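Phytoene synthase (Enterococcus hirae, PDB 5IYS) probably joins two isoprenoid diphosphates head to head, as squalene and phytoene synthases do, and binds the substrate analogue farnesyl thiodiphosphate together with magnesium. Local coordinates at residues 163-168 with 247-252; 169-174 with 214-219; 254-259 with 264-269. All blocks are in the same frame, centred on the assembly; numbering follows the deposited sequence.

Contact 1: 163-168 with 247-252. With FPS (S-[(2E,6E)-3,7,11-trimethyldodeca-2,6,10-trienyl] trihydrogen thiodiphosphate), chain G.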
loop_
_atom_site.group_PDB
_atom_site.type_symbol
_atom_site.label_atom_id
_atom_site.label_comp_id
_atom_site.label_asym_id
_atom_site.label_seq_id
_atom_site.Cartn_x
_atom_site.Cartn_y
_atom_site.Cartn_z
ATOM N N GLU A 163 1.750 -4.482 -5.567
ATOM C CA GLU A 163 0.650 -4.919 -6.400
ATOM C C GLU A 163 -0.332 -5.883 -5.721
ATOM O O GLU A 163 -1.546 -5.737 -5.867
ATOM C CB GLU A 163 1.157 -5.520 -7.734
ATOM C CG GLU A 163 0.049 -5.665 -8.772
ATOM C CD GLU A 163 0.520 -6.457 -10.007
ATOM O OE1 GLU A 163 1.745 -6.585 -10.218
ATOM O OE2 GLU A 163 -0.327 -7.005 -10.738
ATOM N N ALA A 164 0.177 -6.893 -5.024
ATOM C CA ALA A 164 -0.705 -7.828 -4.324
ATOM C C ALA A 164 -1.599 -7.051 -3.343
ATOM O O ALA A 164 -2.769 -7.391 -3.135
ATOM C CB ALA A 164 0.147 -8.891 -3.558
ATOM N N MET A 165 -0.989 -6.143 -2.591
ATOM C CA MET A 165 -1.757 -5.366 -1.618
ATOM C C MET A 165 -2.817 -4.470 -2.262
ATOM O O MET A 165 -3.935 -4.316 -1.734
ATOM C CB MET A 165 -0.789 -4.547 -0.758
ATOM C CG MET A 165 -0.108 -5.382 0.329
ATOM S SD MET A 165 1.116 -4.350 1.224
ATOM C CE MET A 165 1.660 -5.569 2.415
ATOM N N GLN A 166 -2.462 -3.831 -3.368
ATOM C CA GLN A 166 -3.402 -2.926 -4.033
ATOM C C GLN A 166 -4.573 -3.766 -4.580
ATOM O O GLN A 166 -5.709 -3.322 -4.496
ATOM C CB GLN A 166 -2.712 -2.166 -5.172
ATOM C CG GLN A 166 -3.608 -1.222 -5.951
ATOM C CD GLN A 166 -4.315 -0.229 -5.049
ATOM O OE1 GLN A 166 -5.543 -0.162 -5.035
ATOM N NE2 GLN A 166 -3.557 0.427 -4.185
ATOM N N LEU A 167 -4.291 -4.924 -5.176
ATOM C CA LEU A 167 -5.364 -5.834 -5.634
ATOM C C LEU A 167 -6.274 -6.252 -4.483
ATOM O O LEU A 167 -7.486 -6.382 -4.642
ATOM C CB LEU A 167 -4.761 -7.106 -6.245
ATOM C CG LEU A 167 -4.151 -6.968 -7.639
ATOM C CD1 LEU A 167 -3.702 -8.318 -8.166
ATOM C CD2 LEU A 167 -5.151 -6.308 -8.588
ATOM N N THR A 168 -5.669 -6.559 -3.339
ATOM C CA THR A 168 -6.442 -6.884 -2.135
ATOM C C THR A 168 -7.345 -5.712 -1.733
ATOM O O THR A 168 -8.531 -5.889 -1.424
ATOM C CB THR A 168 -5.475 -7.204 -0.970
ATOM O OG1 THR A 168 -4.604 -8.290 -1.351
ATOM C CG2 THR A 168 -6.244 -7.569 0.300
ATOM N N PHE A 247 1.176 -10.469 5.644
ATOM C CA PHE A 247 0.206 -11.473 6.099
ATOM C C PHE A 247 -1.065 -10.806 6.618
ATOM O O PHE A 247 -2.191 -11.230 6.303
ATOM C CB PHE A 247 0.794 -12.322 7.229
ATOM C CG PHE A 247 1.594 -13.519 6.763
ATOM C CD1 PHE A 247 2.720 -13.359 5.977
ATOM C CD2 PHE A 247 1.359 -14.770 7.338
ATOM C CE1 PHE A 247 3.536 -14.466 5.633
ATOM C CE2 PHE A 247 2.166 -15.861 7.039
ATOM C CZ PHE A 247 3.247 -15.710 6.165
ATOM N N ILE A 248 -0.895 -9.718 7.360
ATOM C CA ILE A 248 -2.085 -8.992 7.822
ATOM C C ILE A 248 -2.914 -8.463 6.648
ATOM O O ILE A 248 -4.145 -8.566 6.666
ATOM C CB ILE A 248 -1.727 -7.911 8.861
ATOM C CG1 ILE A 248 -1.289 -8.622 10.144
ATOM C CG2 ILE A 248 -2.884 -6.946 9.164
ATOM C CD1 ILE A 248 -0.359 -7.788 11.027
ATOM N N TYR A 249 -2.267 -7.838 5.661
ATOM C CA TYR A 249 -3.036 -7.293 4.552
ATOM C C TYR A 249 -3.723 -8.417 3.752
ATOM O O TYR A 249 -4.906 -8.302 3.429
ATOM C CB TYR A 249 -2.187 -6.377 3.662
ATOM C CG TYR A 249 -3.001 -5.219 3.158
ATOM C CD1 TYR A 249 -3.356 -4.181 4.009
ATOM C CD2 TYR A 249 -3.513 -5.227 1.868
ATOM C CE1 TYR A 249 -4.089 -3.110 3.554
ATOM C CE2 TYR A 249 -4.265 -4.159 1.386
ATOM C CZ TYR A 249 -4.560 -3.123 2.245
ATOM O OH TYR A 249 -5.326 -2.087 1.804
ATOM N N ARG A 250 -3.012 -9.520 3.529
ATOM C CA ARG A 250 -3.513 -10.633 2.712
ATOM C C ARG A 250 -4.738 -11.287 3.339
ATOM O O ARG A 250 -5.597 -11.844 2.647
ATOM C CB ARG A 250 -2.440 -11.724 2.566
ATOM C CG ARG A 250 -2.928 -12.927 1.763
ATOM C CD ARG A 250 -1.765 -13.882 1.463
ATOM N NE ARG A 250 -1.256 -14.418 2.725
ATOM C CZ ARG A 250 -0.248 -15.277 2.814
ATOM N NH1 ARG A 250 0.373 -15.667 1.706
ATOM N NH2 ARG A 250 0.184 -15.679 4.008
ATOM N N GLU A 251 -4.714 -11.356 4.665
ATOM C CA GLU A 251 -5.836 -11.888 5.448
ATOM C C GLU A 251 -7.189 -11.283 5.118
ATOM O O GLU A 251 -8.220 -11.964 5.203
ATOM C CB GLU A 251 -5.528 -11.733 6.953
ATOM C CG GLU A 251 -6.675 -12.197 7.854
ATOM C CD GLU A 251 -6.806 -13.709 7.941
ATOM O OE1 GLU A 251 -5.931 -14.436 7.422
ATOM O OE2 GLU A 251 -7.832 -14.175 8.492
ATOM N N GLN A 252 -7.208 -10.046 4.629
ATOM C CA GLN A 252 -8.485 -9.468 4.228
ATOM C C GLN A 252 -9.197 -10.187 3.092
ATOM O O GLN A 252 -10.423 -10.075 2.966
ATOM C CB GLN A 252 -8.356 -7.981 3.894
ATOM C CG GLN A 252 -7.697 -7.219 5.045
ATOM C CD GLN A 252 -7.407 -5.790 4.674
ATOM O OE1 GLN A 252 -8.162 -4.882 5.029
ATOM N NE2 GLN A 252 -6.418 -5.605 3.812
HETATM C C1 FPS G . -3.155 0.461 2.052
HETATM S S1 FPS G . -2.825 1.977 2.870
HETATM C C2 FPS G . -1.853 0.196 1.317
HETATM C C3 FPS G . -1.767 -0.384 0.108
HETATM C C4 FPS G . -2.997 -0.853 -0.610
HETATM C C5 FPS G . -0.423 -0.613 -0.558
HETATM C C6 FPS G . 0.786 -0.121 0.236
HETATM C C7 FPS G . 2.034 -0.754 -0.346
HETATM C C8 FPS G . 3.071 -1.135 0.422
HETATM C C10 FPS G . 4.309 -1.640 -0.286
HETATM C C9 FPS G . 3.073 -1.013 1.927
HETATM C C11 FPS G . 4.658 -3.033 0.244
HETATM C C12 FPS G . 5.994 -3.502 -0.307
HETATM C C13 FPS G . 7.182 -3.348 0.322
HETATM C C14 FPS G . 8.440 -3.886 -0.311
HETATM C C15 FPS G . 7.294 -2.678 1.667
HETATM P PA FPS G . -4.118 2.285 4.449
HETATM O O1A FPS G . -3.513 3.139 5.475
HETATM O O2A FPS G . -5.265 3.175 3.736
HETATM O O3A FPS G . -4.856 0.985 5.007
HETATM P PB FPS G . -6.234 0.574 4.251
HETATM O O1B FPS G . -7.424 1.142 4.974
HETATM O O2B FPS G . -6.156 -0.933 4.194
HETATM O O3B FPS G . -6.328 1.091 2.832
#

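Contact 2: 169-174 with 214-219. With MG (magnesium ion), chain D; FPS (S-[(2E,6E)-3,7,11-trimethyldodeca-2,6,10-trienyl] trihydrogen thiodiphosphate), chain G; FPS (S-[(2E,6E)-3,7,11-trimethyldodeca-2,6,10-trienyl] trihydrogen thiodiphosphate), chain H.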
loop_
_atom_site.group_PDB
_atom_site.type_symbol
_atom_site.label_atom_id
_atom_site.label_comp_id
_atom_site.label_asym_id
_atom_site.label_seq_id
_atom_site.Cartn_x
_atom_site.Cartn_y
_atom_site.Cartn_z
ATOM N N ASN A 169 -6.795 -4.504 -1.755
ATOM C CA ASN A 169 -7.592 -3.308 -1.446
ATOM C C ASN A 169 -8.792 -3.132 -2.388
ATOM O O ASN A 169 -9.928 -2.834 -1.956
ATOM C CB ASN A 169 -6.677 -2.077 -1.439
ATOM C CG ASN A 169 -7.403 -0.807 -1.015
ATOM O OD1 ASN A 169 -8.163 -0.257 -1.795
ATOM N ND2 ASN A 169 -7.155 -0.332 0.209
ATOM N N ILE A 170 -8.542 -3.411 -3.663
ATOM C CA ILE A 170 -9.565 -3.348 -4.702
ATOM C C ILE A 170 -10.699 -4.356 -4.425
ATOM O O ILE A 170 -11.902 -4.023 -4.451
ATOM C CB ILE A 170 -8.918 -3.615 -6.086
ATOM C CG1 ILE A 170 -8.160 -2.373 -6.588
ATOM C CG2 ILE A 170 -9.965 -3.972 -7.108
ATOM C CD1 ILE A 170 -7.218 -2.627 -7.792
ATOM N N LEU A 171 -10.295 -5.577 -4.097
ATOM C CA LEU A 171 -11.214 -6.695 -3.888
ATOM C C LEU A 171 -11.992 -6.511 -2.600
ATOM O O LEU A 171 -13.137 -6.956 -2.458
ATOM C CB LEU A 171 -10.422 -8.008 -3.852
ATOM C CG LEU A 171 -9.940 -8.471 -5.235
ATOM C CD1 LEU A 171 -8.883 -9.532 -5.080
ATOM C CD2 LEU A 171 -11.134 -9.036 -6.082
ATOM N N ARG A 172 -11.378 -5.816 -1.654
ATOM C CA ARG A 172 -12.041 -5.559 -0.379
ATOM C C ARG A 172 -13.157 -4.529 -0.561
ATOM O O ARG A 172 -14.161 -4.560 0.162
ATOM C CB ARG A 172 -10.996 -5.100 0.653
ATOM C CG ARG A 172 -11.528 -4.840 2.067
ATOM C CD ARG A 172 -10.439 -4.139 2.893
ATOM N NE ARG A 172 -10.283 -2.761 2.420
ATOM C CZ ARG A 172 -9.365 -1.907 2.857
ATOM N NH1 ARG A 172 -8.414 -2.333 3.675
ATOM N NH2 ARG A 172 -9.397 -0.642 2.455
ATOM N N ASP A 173 -13.004 -3.606 -1.504
ATOM C CA ASP A 173 -13.775 -2.365 -1.462
ATOM C C ASP A 173 -14.660 -2.196 -2.704
ATOM O O ASP A 173 -15.066 -1.078 -3.036
ATOM C CB ASP A 173 -12.861 -1.135 -1.360
ATOM C CG ASP A 173 -12.102 -1.039 -0.034
ATOM O OD1 ASP A 173 -12.499 -1.689 0.956
ATOM O OD2 ASP A 173 -11.102 -0.285 0.014
ATOM N N VAL A 174 -15.005 -3.289 -3.376
ATOM C CA VAL A 174 -15.722 -3.160 -4.638
ATOM C C VAL A 174 -16.987 -2.291 -4.504
ATOM O O VAL A 174 -17.235 -1.400 -5.322
ATOM C CB VAL A 174 -16.067 -4.519 -5.235
ATOM C CG1 VAL A 174 -16.996 -4.349 -6.425
ATOM C CG2 VAL A 174 -14.796 -5.282 -5.626
ATOM N N GLU A 214 -12.600 -14.256 -7.397
ATOM C CA GLU A 214 -11.655 -15.326 -7.129
ATOM C C GLU A 214 -10.521 -15.400 -8.134
ATOM O O GLU A 214 -9.391 -15.702 -7.754
ATOM C CB GLU A 214 -12.351 -16.672 -6.960
ATOM C CG GLU A 214 -13.100 -16.788 -5.637
ATOM C CD GLU A 214 -12.185 -16.924 -4.422
ATOM O OE1 GLU A 214 -10.943 -16.965 -4.554
ATOM O OE2 GLU A 214 -12.703 -16.937 -3.296
ATOM N N SER A 215 -10.799 -15.059 -9.393
ATOM C CA SER A 215 -9.733 -14.997 -10.371
ATOM C C SER A 215 -8.682 -13.965 -9.948
ATOM O O SER A 215 -7.479 -14.171 -10.132
ATOM C CB SER A 215 -10.267 -14.584 -11.737
ATOM O OG SER A 215 -9.248 -14.702 -12.707
ATOM N N LEU A 216 -9.157 -12.772 -9.615
ATOM C CA LEU A 216 -8.241 -11.696 -9.217
ATOM C C LEU A 216 -7.585 -12.005 -7.867
ATOM O O LEU A 216 -6.413 -11.691 -7.662
ATOM C CB LEU A 216 -9.007 -10.367 -9.155
ATOM C CG LEU A 216 -8.200 -9.069 -9.194
ATOM C CD1 LEU A 216 -7.393 -9.038 -10.497
ATOM C CD2 LEU A 216 -9.100 -7.839 -9.097
ATOM N N ALA A 217 -8.306 -12.667 -6.962
ATOM C CA ALA A 217 -7.737 -13.026 -5.666
ATOM C C ALA A 217 -6.597 -14.029 -5.812
ATOM O O ALA A 217 -5.531 -13.896 -5.197
ATOM C CB ALA A 217 -8.816 -13.537 -4.713
ATOM N N LYS A 218 -6.794 -14.976 -6.717
ATOM C CA LYS A 218 -5.744 -15.935 -7.035
ATOM C C LYS A 218 -4.510 -15.208 -7.561
ATOM O O LYS A 218 -3.418 -15.488 -7.105
ATOM C CB LYS A 218 -6.243 -16.957 -8.057
ATOM C CG LYS A 218 -5.147 -17.871 -8.606
ATOM C CD LYS A 218 -5.271 -17.948 -10.131
ATOM C CE LYS A 218 -4.667 -19.223 -10.710
ATOM N NZ LYS A 218 -3.394 -18.952 -11.444
ATOM N N GLN A 219 -4.689 -14.233 -8.449
ATOM C CA GLN A 219 -3.563 -13.448 -8.938
ATOM C C GLN A 219 -2.865 -12.713 -7.795
ATOM O O GLN A 219 -1.639 -12.710 -7.745
ATOM C CB GLN A 219 -4.011 -12.399 -9.958
ATOM C CG GLN A 219 -2.857 -11.657 -10.614
ATOM C CD GLN A 219 -1.790 -12.599 -11.182
ATOM O OE1 GLN A 219 -0.659 -12.191 -11.454
ATOM N NE2 GLN A 219 -2.127 -13.876 -11.296
HETATM MG MG MG D . -9.242 1.344 -2.715
HETATM C C1 FPS G . -3.155 0.461 2.052
HETATM S S1 FPS G . -2.825 1.977 2.870
HETATM C C2 FPS G . -1.853 0.196 1.317
HETATM C C3 FPS G . -1.767 -0.384 0.108
HETATM C C4 FPS G . -2.997 -0.853 -0.610
HETATM C C5 FPS G . -0.423 -0.613 -0.558
HETATM C C6 FPS G . 0.786 -0.121 0.236
HETATM C C7 FPS G . 2.034 -0.754 -0.346
HETATM C C8 FPS G . 3.071 -1.135 0.422
HETATM C C10 FPS G . 4.309 -1.640 -0.286
HETATM C C9 FPS G . 3.073 -1.013 1.927
HETATM C C11 FPS G . 4.658 -3.033 0.244
HETATM C C12 FPS G . 5.994 -3.502 -0.307
HETATM C C13 FPS G . 7.182 -3.348 0.322
HETATM C C14 FPS G . 8.440 -3.886 -0.311
HETATM C C15 FPS G . 7.294 -2.678 1.667
HETATM P PA FPS G . -4.118 2.285 4.449
HETATM O O1A FPS G . -3.513 3.139 5.475
HETATM O O2A FPS G . -5.265 3.175 3.736
HETATM O O3A FPS G . -4.856 0.985 5.007
HETATM P PB FPS G . -6.234 0.574 4.251
HETATM O O1B FPS G . -7.424 1.142 4.974
HETATM O O2B FPS G . -6.156 -0.933 4.194
HETATM O O3B FPS G . -6.328 1.091 2.832
HETATM C C1 FPS H . -4.666 3.102 -0.146
HETATM S S1 FPS H . -5.526 2.361 -1.499
HETATM C C2 FPS H . -3.805 4.231 -0.659
HETATM C C3 FPS H . -2.695 4.075 -1.402
HETATM C C4 FPS H . -2.214 2.742 -1.910
HETATM C C5 FPS H . -1.926 5.321 -1.782
HETATM C C6 FPS H . -1.144 5.884 -0.597
HETATM C C7 FPS H . -0.375 4.786 0.117
HETATM C C8 FPS H . -0.403 4.670 1.453
HETATM C C10 FPS H . 0.347 3.506 2.057
HETATM C C9 FPS H . -1.226 5.601 2.302
HETATM C C11 FPS H . 1.771 3.847 2.438
HETATM C C12 FPS H . 2.153 2.712 3.378
HETATM C C13 FPS H . 3.369 2.570 3.938
HETATM C C14 FPS H . 4.499 3.527 3.707
HETATM C C15 FPS H . 3.603 1.389 4.825
HETATM P PA FPS H . -7.260 3.434 -1.414
HETATM O O1A FPS H . -6.959 4.872 -1.623
HETATM O O2A FPS H . -8.235 2.921 -2.587
HETATM O O3A FPS H . -8.031 2.993 -0.058
HETATM P PB FPS H . -8.279 3.851 1.262
HETATM O O1B FPS H . -9.774 4.002 1.349
HETATM O O2B FPS H . -7.640 5.222 1.232
HETATM O O3B FPS H . -7.701 3.049 2.409
HETATM O O HOH W 1 -10.269 0.040 -3.436
HETATM O O HOH W 2 -8.566 1.436 -4.569
HETATM O O HOH W 3 -9.846 1.233 -1.164
#

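Contact 3: 254-259 with 264-269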
loop_
_atom_site.group_PDB
_atom_site.type_symbol
_atom_site.label_atom_id
_atom_site.label_comp_id
_atom_site.label_asym_id
_atom_site.label_seq_id
_atom_site.Cartn_x
_atom_site.Cartn_y
_atom_site.Cartn_z
ATOM N N ASN A 254 -9.423 -13.469 2.957
ATOM C CA ASN A 254 -10.181 -14.514 3.659
ATOM C C ASN A 254 -11.404 -14.007 4.397
ATOM O O ASN A 254 -12.429 -14.685 4.454
ATOM C CB ASN A 254 -9.279 -15.302 4.601
ATOM C CG ASN A 254 -8.500 -16.372 3.873
ATOM O OD1 ASN A 254 -8.800 -16.704 2.726
ATOM N ND2 ASN A 254 -7.454 -16.873 4.505
ATOM N N ILE A 255 -11.328 -12.773 4.871
ATOM C CA ILE A 255 -12.455 -12.094 5.496
ATOM C C ILE A 255 -13.621 -11.993 4.514
ATOM O O ILE A 255 -14.767 -12.269 4.882
ATOM C CB ILE A 255 -12.040 -10.667 5.937
ATOM C CG1 ILE A 255 -11.380 -10.697 7.319
ATOM C CG2 ILE A 255 -13.222 -9.712 5.959
ATOM C CD1 ILE A 255 -10.845 -12.056 7.716
ATOM N N VAL A 256 -13.354 -11.499 3.305
ATOM C CA VAL A 256 -14.406 -11.321 2.304
ATOM C C VAL A 256 -15.003 -12.676 1.938
ATOM O O VAL A 256 -16.215 -12.816 1.789
ATOM C CB VAL A 256 -13.903 -10.606 1.030
ATOM C CG1 VAL A 256 -15.004 -10.498 -0.013
ATOM C CG2 VAL A 256 -13.351 -9.235 1.364
ATOM N N ARG A 257 -14.152 -13.682 1.794
ATOM C CA ARG A 257 -14.659 -15.032 1.567
ATOM C C ARG A 257 -15.555 -15.497 2.725
ATOM O O ARG A 257 -16.651 -16.001 2.496
ATOM C CB ARG A 257 -13.497 -16.001 1.371
ATOM C CG ARG A 257 -12.722 -15.805 0.101
ATOM C CD ARG A 257 -11.471 -16.649 0.141
ATOM N NE ARG A 257 -10.780 -16.665 -1.141
ATOM C CZ ARG A 257 -9.491 -16.393 -1.295
ATOM N NH1 ARG A 257 -8.742 -16.141 -0.230
ATOM N NH2 ARG A 257 -8.926 -16.470 -2.494
ATOM N N LYS A 258 -15.122 -15.297 3.969
ATOM C CA LYS A 258 -15.874 -15.788 5.121
ATOM C C LYS A 258 -17.229 -15.110 5.206
ATOM O O LYS A 258 -18.194 -15.718 5.668
ATOM C CB LYS A 258 -15.124 -15.575 6.442
ATOM C CG LYS A 258 -13.881 -16.442 6.628
ATOM C CD LYS A 258 -14.091 -17.883 6.173
ATOM C CE LYS A 258 -13.687 -18.101 4.710
ATOM N NZ LYS A 258 -12.221 -17.871 4.481
ATOM N N GLN A 259 -17.298 -13.843 4.809
ATOM C CA GLN A 259 -18.561 -13.115 4.782
ATOM C C GLN A 259 -19.309 -13.378 3.480
ATOM O O GLN A 259 -20.207 -12.630 3.090
ATOM C CB GLN A 259 -18.325 -11.618 5.000
ATOM C CG GLN A 259 -17.781 -11.279 6.407
ATOM C CD GLN A 259 -17.482 -9.793 6.587
ATOM O OE1 GLN A 259 -17.022 -9.353 7.651
ATOM N NE2 GLN A 259 -17.655 -9.028 5.516
ATOM N N PHE A 264 -19.693 -4.844 0.592
ATOM C CA PHE A 264 -19.594 -3.673 1.462
ATOM C C PHE A 264 -19.076 -4.059 2.839
ATOM O O PHE A 264 -19.142 -5.222 3.233
ATOM C CB PHE A 264 -20.945 -2.973 1.635
ATOM C CG PHE A 264 -21.449 -2.314 0.391
ATOM C CD1 PHE A 264 -22.207 -3.033 -0.523
ATOM C CD2 PHE A 264 -21.164 -0.977 0.130
ATOM C CE1 PHE A 264 -22.674 -2.425 -1.675
ATOM C CE2 PHE A 264 -21.613 -0.380 -1.030
ATOM C CZ PHE A 264 -22.333 -1.117 -1.948
ATOM N N ASP A 265 -18.597 -3.061 3.570
ATOM C CA ASP A 265 -18.318 -3.198 4.989
ATOM C C ASP A 265 -17.269 -4.280 5.241
ATOM O O ASP A 265 -17.457 -5.148 6.096
ATOM C CB ASP A 265 -19.619 -3.507 5.750
ATOM C CG ASP A 265 -19.406 -3.587 7.245
ATOM O OD1 ASP A 265 -18.719 -2.697 7.785
ATOM O OD2 ASP A 265 -19.869 -4.568 7.867
ATOM N N ASN A 266 -16.150 -4.193 4.525
ATOM C CA ASN A 266 -15.108 -5.218 4.587
ATOM C C ASN A 266 -13.843 -4.707 5.279
ATOM O O ASN A 266 -12.885 -5.458 5.480
ATOM C CB ASN A 266 -14.753 -5.712 3.178
ATOM C CG ASN A 266 -15.876 -6.517 2.536
ATOM O OD1 ASN A 266 -16.073 -6.481 1.322
ATOM N ND2 ASN A 266 -16.559 -7.312 3.345
ATOM N N LYS A 267 -13.866 -3.439 5.676
ATOM C CA LYS A 267 -12.709 -2.820 6.292
ATOM C C LYS A 267 -12.710 -3.076 7.794
ATOM O O LYS A 267 -13.775 -3.221 8.405
ATOM C CB LYS A 267 -12.703 -1.310 6.049
ATOM C CG LYS A 267 -12.402 -0.883 4.627
ATOM C CD LYS A 267 -12.429 0.644 4.520
ATOM C CE LYS A 267 -12.844 1.080 3.112
ATOM N NZ LYS A 267 -11.914 2.063 2.448
ATOM N N ASN A 268 -11.517 -3.047 8.381
ATOM C CA ASN A 268 -11.394 -3.100 9.833
ATOM C C ASN A 268 -12.083 -4.359 10.341
ATOM O O ASN A 268 -12.694 -4.344 11.410
ATOM C CB ASN A 268 -12.041 -1.862 10.465
ATOM C CG ASN A 268 -11.365 -0.567 10.041
ATOM O OD1 ASN A 268 -10.136 -0.436 10.089
ATOM N ND2 ASN A 268 -12.172 0.405 9.633
ATOM N N LYS A 269 -11.996 -5.441 9.565
ATOM C CA LYS A 269 -12.623 -6.703 9.962
ATOM C C LYS A 269 -11.631 -7.744 10.472
ATOM O O LYS A 269 -12.038 -8.796 10.964
ATOM C CB LYS A 269 -13.479 -7.299 8.844
ATOM C CG LYS A 269 -14.779 -6.564 8.593
ATOM C CD LYS A 269 -15.688 -6.673 9.811
ATOM C CE LYS A 269 -17.021 -5.970 9.575
ATOM N NZ LYS A 269 -17.998 -6.873 8.906
#

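Contact 1: 163-168 with 247-252
The ring of Tyr249 is approached at two edges and from both faces. Near its plane, Met165 O comes within 3.1 Å of CE2, while the diphosphate oxygen O2B of the bound farnesyl thiodiphosphate (chain G) lies 3.1 Å from CE1. One face carries the amide of Gln252, whose NE2 sits over the ring centre. On the opposite side is Met165, with CG 3.7 Å from Tyr249 CD2 and SD 30° off the ring normal, an oblique Met-aromatic contact. Beyond CG the Met165 chain is extended (chi2 176°), which carries SD along the ligand's prenyl chain, 3.8 Å from C8. Phe30 also meets the tyrosine, the two ring planes nearly parallel.

Helix 155-172 and helix 236-258 pack here at 34°, their local axes 9.2 Å apart, within the all-helical fold shared by the terpene synthase clan. Tyr249 lines the ligand pocket, its OH donating a 2.8 Å hydrogen bond to O2B of the ligand; the same OH pairs with Asn169 ND2.

The Thr168 and Tyr249 side chains run antiparallel to each other, with Thr168 CG2 3.5 Å from Tyr249 O. Thr168 OG1 donates to Ala164 O, which also receives Thr168 N from the other face of its carbonyl plane, and Tyr224 OH is a further partner of OG1. Tyr249 O is gripped twice as well, by Gln252 N and by Gln252 NE2, the latter in the carbonyl plane on a lone pair; Gln252 OE1 is bonded to Arg172 NH1.

Contact 2: 169-174 with 214-219
Leu171 and Leu216 are the centre of an apolar contact that also takes in Ile170 and Ala217, with no hydrogen bond between the segments. Leu171 CD2 lies 3.8 Å from Leu216 CD2, and the other branch, CD1, turns over the backbone of the second helix to within 3.7 Å of Ala217 N and 4.0 Å of Ala217 CB. Ile170 CG2 adds a looser touch to Leu216 CD2.

Metal coordination occupies a different face of segment 169-174. Asn169 has CG anti to the backbone N (chi1 -175°), a setting that directs OD1 to a magnesium ion at 2.1 Å; O2A of the chain H farnesyl thiodiphosphate and three waters are its other ligands. Asp173 OD2 stays 3.7 Å from this ion, although Asp173 is seen to bind magnesium in a crystal structure of this protein. The pair, four residues apart, is consistent with the second metal-binding motif of squalene/phytoene synthases; Asp56 and Asp60 hold other magnesium ions.

Electrostatic pairing joins Arg172 to Asp173 side-on, NE to OD1 at 2.9 Å and NH2 to OD2 through the syn lone pair. This grip probably restrains the guanidinium, whose NH1 donates to O2B of the chain G ligand at 2.7 Å and also bonds Gln252 OE1.

Trp213 NE1 of helix 207-227 bonds Leu171 O, Leu253 packs on Leu171 and Leu128 on Ile170: the end of helix 155-172 lies among helices 207-227, 236-258 and 125-143.

Contact 3: 254-259 with 264-269
Lys269 and Gln259 meet at about a right angle, and every side-chain carbon of the lysine, as well as its NZ, meets Ile255 or Gln259. Its CB rests 3.8 Å from Ile255 CG2. CG lies 3.7 Å from Gln259 OE1, and the bend at chi2 (-65°) keeps CD alongside that oxygen at the same distance, with CE only slightly farther. A second bend at chi4 brings NZ back to donate to Gln259 OE1 at 2.9 Å, from 35° above the carbonyl plane. The ammonium is also shared with its own loop: it forms a salt bridge to Asp265 OD2 at 3.1 Å, met from above the carboxylate plane, and a weak bond to Asp265 O.

Gln259, the first residue past the end of helix 236-258, has its other amide atom, NE2, bonded to Ser262 OG, so the group is held from both sides. Its amide plane is inclined 39° to that of Asn266, the two side chains running past each other in opposite directions. Val256 CG2 lies 3.9 Å from Asn266 CG, the buried end of the contact.

Lys267 points away from 254-259, and its NZ forms a salt bridge with O1B of the chain H farnesyl thiodiphosphate. The hydrogen bond from Lys269 to Gln259 runs from a charged donor to a neutral acceptor at an exposed lysine; that charge is probably balanced mainly by Asp265, within the loop itself.

Overall arrangement
From the N terminus, helix 155-172 and the turn after it supply residues 163-168 to contact 1 and 169-174 to contact 2. Helix 207-227 then returns to close contact 2 across a 39-residue loop, and helix 236-258 closes contact 1 across 78 residues, so that contact 2 is nested within contact 1. Contact 3 follows in series and closes a loop with four residues between its segments, folding the stretch before helix 272-287 back on the end of helix 236-258. The three are cross-linked: the salt bridge Glu214–Arg257 ties contact 2 to contact 3, and contacts 1 and 2 share the chain G ligand. Together they join three helices and one loop beside the diphosphates.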